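Local coordinates for uncharacterized protein (Nostoc punctiforme, PDB 2QDR) that is of unknown function but has the double-stranded beta-helix fold of cupins and is a putative dioxygenase, at residues F136-V141 and S181-A186; D112-V117 and M159-V164; A104-F109 and G140-S145. All blocks are in the same frame, centred on the assembly; numbering follows the deposited sequence. Where two conformers were deposited one is given.

Contact 1 of 3, residues F136-V141 and S181-A186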
ATOM      1  N   PHE A 136     -34.520  -2.919  -1.904  1.00 63.11           N
ATOM      2  CA  PHE A 136     -34.686  -3.431  -3.265  1.00 63.18           C
ATOM      3  C   PHE A 136     -35.533  -4.687  -3.105  1.00 61.98           C
ATOM      4  O   PHE A 136     -35.095  -5.650  -2.476  1.00 60.21           O
ATOM      5  CB  PHE A 136     -33.389  -3.793  -3.983  1.00 64.56           C
ATOM      6  CG  PHE A 136     -33.622  -4.327  -5.372  1.00 63.20           C
ATOM      7  CD1 PHE A 136     -33.848  -5.676  -5.596  1.00 65.14           C
ATOM      8  CD2 PHE A 136     -33.652  -3.469  -6.451  1.00 67.57           C
ATOM      9  CE1 PHE A 136     -34.090  -6.160  -6.876  1.00 65.54           C
ATOM     10  CE2 PHE A 136     -33.888  -3.946  -7.746  1.00 66.93           C
ATOM     11  CZ  PHE A 136     -34.103  -5.293  -7.953  1.00 64.58           C
ATOM     12  N   ILE A 137     -36.721  -4.670  -3.691  1.00 61.87           N
ATOM     13  CA  ILE A 137     -37.663  -5.766  -3.620  1.00 62.36           C
ATOM     14  C   ILE A 137     -37.804  -6.370  -5.018  1.00 61.07           C
ATOM     15  O   ILE A 137     -38.516  -5.811  -5.859  1.00 60.89           O
ATOM     16  CB  ILE A 137     -39.031  -5.275  -3.095  1.00 62.64           C
ATOM     17  CG1 ILE A 137     -38.849  -4.510  -1.775  1.00 63.26           C
ATOM     18  CG2 ILE A 137     -40.011  -6.462  -2.951  1.00 63.03           C
ATOM     19  CD1 ILE A 137     -40.088  -3.806  -1.289  1.00 64.33           C
ATOM     20  N   PRO A 138     -37.117  -7.502  -5.284  1.00 59.92           N
ATOM     21  CA  PRO A 138     -37.235  -8.117  -6.607  1.00 59.50           C
ATOM     22  C   PRO A 138     -38.653  -8.576  -6.861  1.00 59.04           C
ATOM     23  O   PRO A 138     -39.382  -8.857  -5.906  1.00 59.83           O
ATOM     24  CB  PRO A 138     -36.300  -9.336  -6.542  1.00 59.54           C
ATOM     25  CG  PRO A 138     -35.546  -9.228  -5.284  1.00 58.50           C
ATOM     26  CD  PRO A 138     -36.228  -8.263  -4.395  1.00 58.99           C
ATOM     27  N   ALA A 139     -39.035  -8.621  -8.131  1.00 59.15           N
ATOM     28  CA  ALA A 139     -40.371  -9.043  -8.520  1.00 58.14           C
ATOM     29  C   ALA A 139     -40.596 -10.443  -8.015  1.00 57.95           C
ATOM     30  O   ALA A 139     -39.731 -11.295  -8.185  1.00 58.67           O
ATOM     31  CB  ALA A 139     -40.530  -9.011 -10.026  1.00 58.38           C
ATOM     32  N   GLY A 140     -41.725 -10.663  -7.350  1.00 58.49           N
ATOM     33  CA  GLY A 140     -42.081 -11.977  -6.820  1.00 58.80           C
ATOM     34  C   GLY A 140     -41.720 -12.227  -5.370  1.00 59.19           C
ATOM     35  O   GLY A 140     -42.179 -13.208  -4.796  1.00 59.62           O
ATOM     36  N   VAL A 141     -40.893 -11.371  -4.774  1.00 59.16           N
ATOM     37  CA  VAL A 141     -40.502 -11.527  -3.377  1.00 59.49           C
ATOM     38  C   VAL A 141     -41.595 -10.960  -2.502  1.00 59.70           C
ATOM     39  O   VAL A 141     -42.014  -9.831  -2.710  1.00 59.85           O
ATOM     40  CB  VAL A 141     -39.164 -10.814  -3.048  1.00 59.82           C
ATOM     41  CG1 VAL A 141     -38.854 -10.864  -1.532  1.00 55.97           C
ATOM     42  CG2 VAL A 141     -38.029 -11.428  -3.882  1.00 60.66           C
ATOM     43  N   SER A 181     -32.180 -13.796  -4.301  1.00 62.59           N
ATOM     44  CA  SER A 181     -30.794 -13.427  -4.027  1.00 61.94           C
ATOM     45  C   SER A 181     -30.630 -11.924  -4.006  1.00 61.72           C
ATOM     46  O   SER A 181     -29.989 -11.381  -3.134  1.00 62.77           O
ATOM     47  CB  SER A 181     -29.896 -13.944  -5.128  1.00 61.24           C
ATOM     48  OG  SER A 181     -30.200 -15.284  -5.386  1.00 65.96           O
ATOM     49  N   ASP A 182     -31.281 -11.256  -4.952  1.00 60.86           N
ATOM     50  CA  ASP A 182     -31.221  -9.807  -5.096  1.00 59.71           C
ATOM     51  C   ASP A 182     -32.015  -9.018  -4.038  1.00 59.50           C
ATOM     52  O   ASP A 182     -31.956  -7.785  -4.049  1.00 60.88           O
ATOM     53  CB  ASP A 182     -31.724  -9.421  -6.501  1.00 59.23           C
ATOM     54  CG  ASP A 182     -30.945 -10.127  -7.633  1.00 59.98           C
ATOM     55  OD1 ASP A 182     -29.716 -10.326  -7.521  1.00 56.15           O
ATOM     56  OD2 ASP A 182     -31.586 -10.488  -8.641  1.00 62.52           O
ATOM     57  N   PHE A 183     -32.715  -9.697  -3.118  1.00 58.08           N
ATOM     58  CA  PHE A 183     -33.521  -9.024  -2.083  1.00 57.07           C
ATOM     59  C   PHE A 183     -32.707  -8.327  -0.979  1.00 58.14           C
ATOM     60  O   PHE A 183     -31.982  -8.969  -0.223  1.00 57.96           O
ATOM     61  CB  PHE A 183     -34.540 -10.033  -1.497  1.00 56.18           C
ATOM     62  CG  PHE A 183     -35.462  -9.466  -0.427  1.00 53.51           C
ATOM     63  CD1 PHE A 183     -36.203  -8.315  -0.655  1.00 56.06           C
ATOM     64  CD2 PHE A 183     -35.690 -10.166   0.750  1.00 52.34           C
ATOM     65  CE1 PHE A 183     -37.083  -7.813   0.314  1.00 57.37           C
ATOM     66  CE2 PHE A 183     -36.582  -9.682   1.722  1.00 56.30           C
ATOM     67  CZ  PHE A 183     -37.277  -8.506   1.501  1.00 57.27           C
ATOM     68  N   ILE A 184     -32.829  -6.999  -0.932  1.00 59.64           N
ATOM     69  CA  ILE A 184     -32.176  -6.140   0.046  1.00 59.45           C
ATOM     70  C   ILE A 184     -33.355  -5.640   0.870  1.00 60.08           C
ATOM     71  O   ILE A 184     -33.970  -4.645   0.498  1.00 60.60           O
ATOM     72  CB  ILE A 184     -31.372  -4.996  -0.617  1.00 60.27           C
ATOM     73  CG1 ILE A 184     -30.311  -5.576  -1.568  1.00 59.57           C
ATOM     74  CG2 ILE A 184     -30.716  -4.071   0.459  1.00 56.68           C
ATOM     75  CD1 ILE A 184     -29.522  -4.547  -2.354  1.00 59.65           C
ATOM     76  N   PRO A 185     -33.723  -6.360   1.956  1.00 60.95           N
ATOM     77  CA  PRO A 185     -34.894  -5.928   2.757  1.00 61.44           C
ATOM     78  C   PRO A 185     -34.811  -4.532   3.379  1.00 61.02           C
ATOM     79  O   PRO A 185     -35.799  -3.803   3.330  1.00 61.36           O
ATOM     80  CB  PRO A 185     -34.985  -6.994   3.872  1.00 62.35           C
ATOM     81  CG  PRO A 185     -33.694  -7.701   3.867  1.00 62.06           C
ATOM     82  CD  PRO A 185     -33.141  -7.610   2.484  1.00 60.54           C
ATOM     83  N   ALA A 186     -33.661  -4.169   3.937  1.00 59.91           N
ATOM     84  CA  ALA A 186     -33.503  -2.863   4.567  1.00 59.72           C
ATOM     85  C   ALA A 186     -32.038  -2.517   4.741  1.00 59.78           C
ATOM     86  O   ALA A 186     -31.320  -3.253   5.409  1.00 59.16           O
ATOM     87  CB  ALA A 186     -34.207  -2.840   5.922  1.00 59.47           C
TER
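Val141 lays its CG1 methyl over one face of the Phe183 ring, a CH-pi contact 3.7 Å from CG1 to the ring centroid and only 9° off the ring normal. The packing lies where strand 133-137 of the double-stranded beta-helix (cupin) fold runs out into a type II turn, Pro138 to Val141, beside the start of strand 184-188. Val141 reaches the ring because its CG1 stands anti to the backbone N (chi1 174°). On the other face of the ring lies the backbone N of Pro185. Pro138 crosses Phe183 at about a right angle, its CD 3.7 Å from Phe183 CD1, and Ile137 CA approaches the rim near the ring plane. Phe267 of a second subunit also meets this ring, so Phe183 joins the turn to the subunit interface. With an alanine here, Val141 CG1 and Pro138 CD would probably face a gap, and Phe267 of the second subunit would lose its aromatic partner. Phe136 sits on the other side of the backbone, next to Asp182 and pointing the same way, with ring and carboxylate planes 84° apart; its CE1 comes within 4.0 Å of Asp182 CB. Its CB meets Ile184 CB on the same sheet face, where Arg211 touches both residues. The strands join through one antiparallel hydrogen-bonded pair: Phe136 N donates to Ile184 O at 3.0 Å, and Ile184 N returns the bond to Phe136 O at 3.1 Å.

Contact 2 of 3, residues D112-V117 and M159-V164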
ATOM      1  N   ASP A 112     -39.800  -5.348 -10.355  1.00 60.13           N
ATOM      2  CA  ASP A 112     -38.745  -4.982  -9.414  1.00 60.61           C
ATOM      3  C   ASP A 112     -39.068  -3.580  -8.877  1.00 60.43           C
ATOM      4  O   ASP A 112     -39.429  -2.688  -9.662  1.00 60.55           O
ATOM      5  CB  ASP A 112     -37.355  -4.993 -10.061  1.00 60.38           C
ATOM      6  CG  ASP A 112     -36.927  -6.365 -10.543  1.00 58.81           C
ATOM      7  OD1 ASP A 112     -37.611  -7.368 -10.254  1.00 58.40           O
ATOM      8  OD2 ASP A 112     -35.888  -6.431 -11.226  1.00 60.03           O
ATOM      9  N   LEU A 113     -38.961  -3.413  -7.554  1.00 59.04           N
ATOM     10  CA  LEU A 113     -39.267  -2.162  -6.858  1.00 58.95           C
ATOM     11  C   LEU A 113     -38.131  -1.669  -5.953  1.00 59.64           C
ATOM     12  O   LEU A 113     -37.667  -2.417  -5.105  1.00 59.80           O
ATOM     13  CB  LEU A 113     -40.539  -2.368  -6.020  1.00 58.04           C
ATOM     14  CG  LEU A 113     -41.028  -1.313  -5.007  1.00 59.31           C
ATOM     15  CD1 LEU A 113     -41.131   0.095  -5.591  1.00 62.75           C
ATOM     16  CD2 LEU A 113     -42.367  -1.743  -4.431  1.00 59.99           C
ATOM     17  N   GLU A 114     -37.688  -0.424  -6.141  1.00 60.05           N
ATOM     18  CA  GLU A 114     -36.651   0.153  -5.293  1.00 61.65           C
ATOM     19  C   GLU A 114     -37.324   1.266  -4.515  1.00 61.77           C
ATOM     20  O   GLU A 114     -38.183   1.972  -5.049  1.00 60.47           O
ATOM     21  CB  GLU A 114     -35.469   0.689  -6.066  1.00 60.70           C
ATOM     22  CG  GLU A 114     -35.055  -0.221  -7.167  1.00 63.84           C
ATOM     23  CD  GLU A 114     -33.666   0.053  -7.678  1.00 62.65           C
ATOM     24  OE1 GLU A 114     -32.729   0.217  -6.867  1.00 58.51           O
ATOM     25  OE2 GLU A 114     -33.508   0.038  -8.904  1.00 63.42           O
ATOM     26  N   ILE A 115     -36.917   1.406  -3.257  1.00 62.15           N
ATOM     27  CA  ILE A 115     -37.461   2.373  -2.330  1.00 62.32           C
ATOM     28  C   ILE A 115     -36.323   3.067  -1.620  1.00 61.40           C
ATOM     29  O   ILE A 115     -35.418   2.388  -1.170  1.00 61.99           O
ATOM     30  CB  ILE A 115     -38.347   1.621  -1.303  1.00 61.84           C
ATOM     31  CG1 ILE A 115     -39.550   0.984  -2.006  1.00 62.83           C
ATOM     32  CG2 ILE A 115     -38.848   2.512  -0.158  1.00 63.18           C
ATOM     33  CD1 ILE A 115     -40.428   0.177  -1.091  1.00 64.23           C
ATOM     34  N   PHE A 116     -36.384   4.396  -1.523  1.00 60.95           N
ATOM     35  CA  PHE A 116     -35.382   5.195  -0.819  1.00 60.37           C
ATOM     36  C   PHE A 116     -36.118   6.295  -0.058  1.00 60.05           C
ATOM     37  O   PHE A 116     -36.736   7.155  -0.676  1.00 60.54           O
ATOM     38  CB  PHE A 116     -34.344   5.790  -1.761  1.00 59.83           C
ATOM     39  CG  PHE A 116     -33.267   6.548  -1.040  1.00 59.58           C
ATOM     40  CD1 PHE A 116     -32.175   5.880  -0.521  1.00 59.68           C
ATOM     41  CD2 PHE A 116     -33.356   7.922  -0.857  1.00 59.69           C
ATOM     42  CE1 PHE A 116     -31.174   6.564   0.158  1.00 60.20           C
ATOM     43  CE2 PHE A 116     -32.370   8.618  -0.177  1.00 58.11           C
ATOM     44  CZ  PHE A 116     -31.268   7.937   0.326  1.00 58.75           C
ATOM     45  N   VAL A 117     -35.994   6.297   1.270  1.00 60.84           N
ATOM     46  CA  VAL A 117     -36.713   7.252   2.128  1.00 61.66           C
ATOM     47  C   VAL A 117     -36.068   8.638   2.180  1.00 62.35           C
ATOM     48  O   VAL A 117     -34.934   8.779   2.624  1.00 61.95           O
ATOM     49  CB  VAL A 117     -36.849   6.701   3.566  1.00 61.89           C
ATOM     50  CG1 VAL A 117     -37.633   7.677   4.473  1.00 61.13           C
ATOM     51  CG2 VAL A 117     -37.520   5.320   3.546  1.00 64.18           C
HETATM   52  N   MSE A 159     -39.404   3.617  -7.177  1.00 59.48           N
HETATM   53  CA  MSE A 159     -38.835   3.198  -8.469  1.00 57.70           C
HETATM   54  C   MSE A 159     -39.316   1.841  -8.999  1.00 59.25           C
HETATM   55  O   MSE A 159     -38.829   0.800  -8.584  1.00 59.42           O
HETATM   56  CB  MSE A 159     -37.309   3.196  -8.314  1.00 57.69           C
HETATM   57  CG  MSE A 159     -36.736   4.594  -8.180  1.00 57.49           C
HETATM   58 SE   MSE A 159     -34.962   4.695  -7.449  0.75 48.90          SE
HETATM   59  CE  MSE A 159     -35.338   4.233  -5.602  1.00 57.12           C
ATOM     60  N   GLU A 160     -40.259   1.882  -9.932  1.00 59.99           N
ATOM     61  CA  GLU A 160     -40.835   0.695 -10.569  1.00 59.89           C
ATOM     62  C   GLU A 160     -39.953   0.374 -11.772  1.00 60.29           C
ATOM     63  O   GLU A 160     -39.898   1.180 -12.684  1.00 60.37           O
ATOM     64  CB  GLU A 160     -42.264   0.979 -10.997  1.00 59.13           C
ATOM     65  CG  GLU A 160     -43.176   1.479  -9.862  1.00 60.74           C
ATOM     66  CD  GLU A 160     -44.599   1.750 -10.304  1.00 59.51           C
ATOM     67  OE1 GLU A 160     -44.956   1.478 -11.474  1.00 65.59           O
ATOM     68  OE2 GLU A 160     -45.372   2.247  -9.470  1.00 60.08           O
ATOM     69  N   ASN A 161     -39.275  -0.780 -11.790  1.00 60.74           N
ATOM     70  CA  ASN A 161     -38.326  -1.122 -12.875  1.00 61.43           C
ATOM     71  C   ASN A 161     -38.675  -2.214 -13.884  1.00 63.57           C
ATOM     72  O   ASN A 161     -38.138  -2.205 -14.992  1.00 63.93           O
ATOM     73  CB  ASN A 161     -36.997  -1.562 -12.261  1.00 61.10           C
ATOM     74  CG  ASN A 161     -36.385  -0.537 -11.342  1.00 58.42           C
ATOM     75  OD1 ASN A 161     -36.671   0.660 -11.410  1.00 58.57           O
ATOM     76  ND2 ASN A 161     -35.498  -1.008 -10.486  1.00 54.89           N
ATOM     77  N   GLY A 162     -39.509  -3.173 -13.491  1.00 66.30           N
ATOM     78  CA  GLY A 162     -39.912  -4.296 -14.352  1.00 67.32           C
ATOM     79  C   GLY A 162     -40.379  -3.969 -15.761  1.00 68.45           C
ATOM     80  O   GLY A 162     -40.734  -2.820 -16.071  1.00 68.77           O
ATOM     81  N   SER A 163     -40.387  -4.994 -16.614  1.00 68.85           N
ATOM     82  CA  SER A 163     -40.799  -4.857 -18.008  0.50 68.73           C
ATOM     83  C   SER A 163     -42.287  -4.530 -18.147  1.00 68.08           C
ATOM     84  O   SER A 163     -42.680  -3.821 -19.065  1.00 68.14           O
ATOM     85  CB  SER A 163     -40.491  -6.153 -18.746  0.50 69.14           C
ATOM     86  OG  SER A 163     -39.143  -6.517 -18.527  0.50 69.10           O
ATOM     87  N   VAL A 164     -43.106  -5.096 -17.250  1.00 66.69           N
ATOM     88  CA  VAL A 164     -44.546  -4.864 -17.244  1.00 65.37           C
ATOM     89  C   VAL A 164     -44.783  -3.791 -16.178  1.00 64.39           C
ATOM     90  O   VAL A 164     -43.915  -3.571 -15.336  1.00 63.72           O
ATOM     91  CB  VAL A 164     -45.342  -6.125 -16.913  1.00 65.33           C
TER
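Glu114 OE2 is gripped by three groups: Asn161 ND2 of the facing segment, at 2.7 Å, and the guanidinium groups of Arg211 and Arg284, both in salt bridges. The cluster lies on one face of an antiparallel strand pair, 113-117 against 154-160, in the double-stranded beta-helix of the cupin fold. Asn161 meets OE2 on the anti lone pair, away from OE1, and the oxygen lies close to the amide plane. The two side chains cross at about a right angle, and the carboxylate and amide planes are 89° apart. Tyr134 OH holds OE1, while Asn161 OD1 bonds to Arg284 NH1, so both ends of the amide are engaged and its rotation is fixed. The buried carboxylate lies between this sheet and the chain's second large sheet, which supplies both arginines; their charges probably offset its own. Beside it the selenomethionine Met159 folds back: the bend at chi3 (-71°) returns CE to Glu114 CB, 3.6 Å away, and brings the same methyl to 4.3 Å from Phe116 CB. Phe282 and Arg284, from strand 279-285, pack against this side chain, tying the pair to that second sheet. Glu114 N donates to Met159 O and Met159 N to Glu114 O, each 3.0 Å. Leu113 and Glu160 form the adjacent non-hydrogen-bonded pair, with side chains on the sheet face away from the Glu114 cluster; between the backbones, Leu113 CA makes a CA-H...O contact to Met159 O. Asp112 turns its own OD1 to Ala139 N, and its carbonyl O accepts from Asn161 N at 2.9 Å, N-H...O angle 172°.

Contact 3 of 3, residues A104-F109 and G140-S145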
ATOM      1  N   ALA A 104     -50.670  -0.949   4.584  1.00 60.83           N
ATOM      2  CA  ALA A 104     -50.939  -1.844   3.462  1.00 61.03           C
ATOM      3  C   ALA A 104     -50.704  -3.307   3.853  1.00 61.60           C
ATOM      4  O   ALA A 104     -49.914  -3.593   4.768  1.00 60.76           O
ATOM      5  CB  ALA A 104     -50.071  -1.460   2.268  1.00 60.95           C
ATOM      6  N   PRO A 105     -51.375  -4.240   3.147  1.00 61.87           N
ATOM      7  CA  PRO A 105     -51.230  -5.650   3.451  1.00 62.01           C
ATOM      8  C   PRO A 105     -49.987  -6.242   2.808  1.00 61.93           C
ATOM      9  O   PRO A 105     -49.332  -5.598   1.984  1.00 61.18           O
ATOM     10  CB  PRO A 105     -52.483  -6.257   2.828  1.00 62.08           C
ATOM     11  CG  PRO A 105     -52.714  -5.427   1.634  1.00 61.91           C
ATOM     12  CD  PRO A 105     -52.285  -4.038   2.003  1.00 61.98           C
ATOM     13  N   SER A 106     -49.691  -7.475   3.207  1.00 62.23           N
ATOM     14  CA  SER A 106     -48.566  -8.226   2.699  1.00 61.53           C
ATOM     15  C   SER A 106     -48.903  -8.720   1.304  1.00 60.77           C
ATOM     16  O   SER A 106     -50.077  -8.787   0.930  1.00 60.51           O
ATOM     17  CB  SER A 106     -48.282  -9.417   3.610  1.00 61.76           C
ATOM     18  OG  SER A 106     -49.416 -10.272   3.687  1.00 63.65           O
ATOM     19  N   GLY A 107     -47.871  -9.082   0.553  1.00 60.28           N
ATOM     20  CA  GLY A 107     -48.037  -9.589  -0.804  1.00 60.76           C
ATOM     21  C   GLY A 107     -46.788  -9.399  -1.614  1.00 60.93           C
ATOM     22  O   GLY A 107     -45.715  -9.178  -1.055  1.00 62.79           O
ATOM     23  N   ILE A 108     -46.936  -9.502  -2.929  1.00 60.65           N
ATOM     24  CA  ILE A 108     -45.830  -9.333  -3.869  1.00 60.71           C
ATOM     25  C   ILE A 108     -46.180  -8.233  -4.839  1.00 61.35           C
ATOM     26  O   ILE A 108     -47.290  -7.693  -4.799  1.00 61.84           O
ATOM     27  CB  ILE A 108     -45.516 -10.640  -4.665  1.00 60.24           C
ATOM     28  CG1 ILE A 108     -46.708 -11.094  -5.539  1.00 61.76           C
ATOM     29  CG2 ILE A 108     -45.107 -11.737  -3.710  1.00 60.52           C
ATOM     30  CD1 ILE A 108     -46.428 -12.328  -6.384  1.00 60.95           C
ATOM     31  N   PHE A 109     -45.211  -7.894  -5.682  1.00 61.76           N
ATOM     32  CA  PHE A 109     -45.387  -6.920  -6.737  1.00 61.42           C
ATOM     33  C   PHE A 109     -44.922  -7.602  -8.030  1.00 61.16           C
ATOM     34  O   PHE A 109     -43.979  -8.391  -8.009  1.00 61.84           O
ATOM     35  CB  PHE A 109     -44.634  -5.642  -6.432  1.00 61.07           C
ATOM     36  CG  PHE A 109     -45.063  -4.988  -5.155  1.00 61.91           C
ATOM     37  CD1 PHE A 109     -46.214  -4.201  -5.115  1.00 63.25           C
ATOM     38  CD2 PHE A 109     -44.320  -5.139  -3.992  1.00 64.15           C
ATOM     39  CE1 PHE A 109     -46.625  -3.584  -3.935  1.00 61.80           C
ATOM     40  CE2 PHE A 109     -44.722  -4.519  -2.802  1.00 62.55           C
ATOM     41  CZ  PHE A 109     -45.877  -3.744  -2.775  1.00 61.17           C
ATOM     42  N   GLY A 140     -41.725 -10.663  -7.350  1.00 58.49           N
ATOM     43  CA  GLY A 140     -42.081 -11.977  -6.820  1.00 58.80           C
ATOM     44  C   GLY A 140     -41.720 -12.227  -5.370  1.00 59.19           C
ATOM     45  O   GLY A 140     -42.179 -13.208  -4.796  1.00 59.62           O
ATOM     46  N   VAL A 141     -40.893 -11.371  -4.774  1.00 59.16           N
ATOM     47  CA  VAL A 141     -40.502 -11.527  -3.377  1.00 59.49           C
ATOM     48  C   VAL A 141     -41.595 -10.960  -2.502  1.00 59.70           C
ATOM     49  O   VAL A 141     -42.014  -9.831  -2.710  1.00 59.85           O
ATOM     50  CB  VAL A 141     -39.164 -10.814  -3.048  1.00 59.82           C
ATOM     51  CG1 VAL A 141     -38.854 -10.864  -1.532  1.00 55.97           C
ATOM     52  CG2 VAL A 141     -38.029 -11.428  -3.882  1.00 60.66           C
ATOM     53  N   ARG A 142     -42.030 -11.744  -1.519  1.00 60.86           N
ATOM     54  CA  ARG A 142     -43.080 -11.336  -0.587  1.00 62.34           C
ATOM     55  C   ARG A 142     -42.581 -10.408   0.505  1.00 61.69           C
ATOM     56  O   ARG A 142     -41.538 -10.637   1.106  1.00 60.73           O
ATOM     57  CB  ARG A 142     -43.732 -12.546   0.090  1.00 63.54           C
ATOM     58  CG  ARG A 142     -44.890 -12.218   1.042  1.00 65.30           C
ATOM     59  CD  ARG A 142     -45.421 -13.487   1.664  1.00 65.86           C
ATOM     60  NE  ARG A 142     -46.480 -13.221   2.643  1.00 70.32           N
ATOM     61  CZ  ARG A 142     -46.287 -12.807   3.898  1.00 70.72           C
ATOM     62  NH1 ARG A 142     -45.064 -12.557   4.386  1.00 75.73           N
ATOM     63  NH2 ARG A 142     -47.345 -12.606   4.674  1.00 70.38           N
ATOM     64  N   ILE A 143     -43.393  -9.389   0.769  1.00 62.51           N
ATOM     65  CA  ILE A 143     -43.164  -8.382   1.779  1.00 63.26           C
ATOM     66  C   ILE A 143     -44.315  -8.532   2.725  1.00 63.89           C
ATOM     67  O   ILE A 143     -45.418  -8.830   2.284  1.00 65.15           O
ATOM     68  CB  ILE A 143     -43.200  -6.957   1.196  1.00 63.77           C
ATOM     69  CG1 ILE A 143     -42.138  -6.782   0.106  1.00 65.20           C
ATOM     70  CG2 ILE A 143     -43.015  -5.883   2.287  1.00 65.52           C
ATOM     71  CD1 ILE A 143     -40.699  -6.982   0.575  1.00 67.70           C
ATOM     72  N   GLY A 144     -44.076  -8.332   4.019  1.00 63.18           N
ATOM     73  CA  GLY A 144     -45.139  -8.426   5.019  1.00 62.67           C
ATOM     74  C   GLY A 144     -45.961  -7.139   5.015  1.00 62.79           C
ATOM     75  O   GLY A 144     -45.793  -6.298   4.122  1.00 61.51           O
ATOM     76  N   SER A 145     -46.858  -6.987   5.998  1.00 63.00           N
ATOM     77  CA  SER A 145     -47.675  -5.774   6.118  1.00 62.80           C
ATOM     78  C   SER A 145     -46.731  -4.591   6.282  1.00 62.82           C
ATOM     79  O   SER A 145     -45.731  -4.699   6.999  1.00 62.07           O
ATOM     80  CB  SER A 145     -48.608  -5.784   7.339  1.00 62.58           C
ATOM     81  OG  SER A 145     -49.514  -6.868   7.354  1.00 64.76           O
TER
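Gly107 and Ile143 exchange two backbone hydrogen bonds, Gly107 N to Ile143 O and Ile143 N to Gly107 O, each 3.0 Å. A third, longer one runs from Gly140 N to Phe109 O at 3.3 Å, holding the other end of the pairing. CA-H...O contacts supplement them: Arg142 CA comes to 3.4 Å from Gly107 O, and Ser145 CA to a similar distance from Ala104 O. Gly107 and Ile143 thus form a single antiparallel hydrogen-bonded bridge between the 104-109 segment, which carries the short strand 108-109, and the loop joining strands 133-137 and 146-149 of the cupin double-stranded beta-helix. Two glycines have conformations at which a side chain would run into the preceding carbonyl O: Gly107 within the bridge, and Gly140 at the third position of the Pro138 to Val141 turn. Among the side chains, Ile108 puts CG2, not CG1, against the loop: CG2 stands anti to its carbonyl carbon, reaching Gly140 O at 3.5 Å and Arg142 CA at 3.7 Å. Arg142 stretches its chain from CG to NE alongside the 104-109 segment, and Ser106 CB rests over one face of the guanidinium, 3.5 Å from Arg142 NH2. Polar anchors outside the segments fix the loop and its arginine: Arg142 NE bonds to Ala171 O and its backbone N to Asp174 OD1. On the 104-109 side, Ser106 O accepts from Tyr168 OH. At the far end Ser145 brings CB to 3.6 Å from Ala104 O.

In the fold
Contacts 1 and 2 lie side by side in one sheet, their centres about 10 Å apart, because strands 113-117 and 133-137 are neighbours. Probable hydrogen bonds join them, Ile137 N to Leu113 O and Ala139 N to Asp112 OD1, each 2.8 Å. Contact 3 shares Gly140 and Val141 with contact 1, its centre about 11 Å away; there Ile143 CD1 packs on Ile137 CG2 at 3.6 Å and on Phe183 CE1 at 3.7 Å. Contacts 2 and 3, centres about 14 Å apart, adjoin only along the sequence. A bound HEPES molecule, probably from the crystallisation liquor, lies about 6 Å from the Arg142 side chain of contact 3.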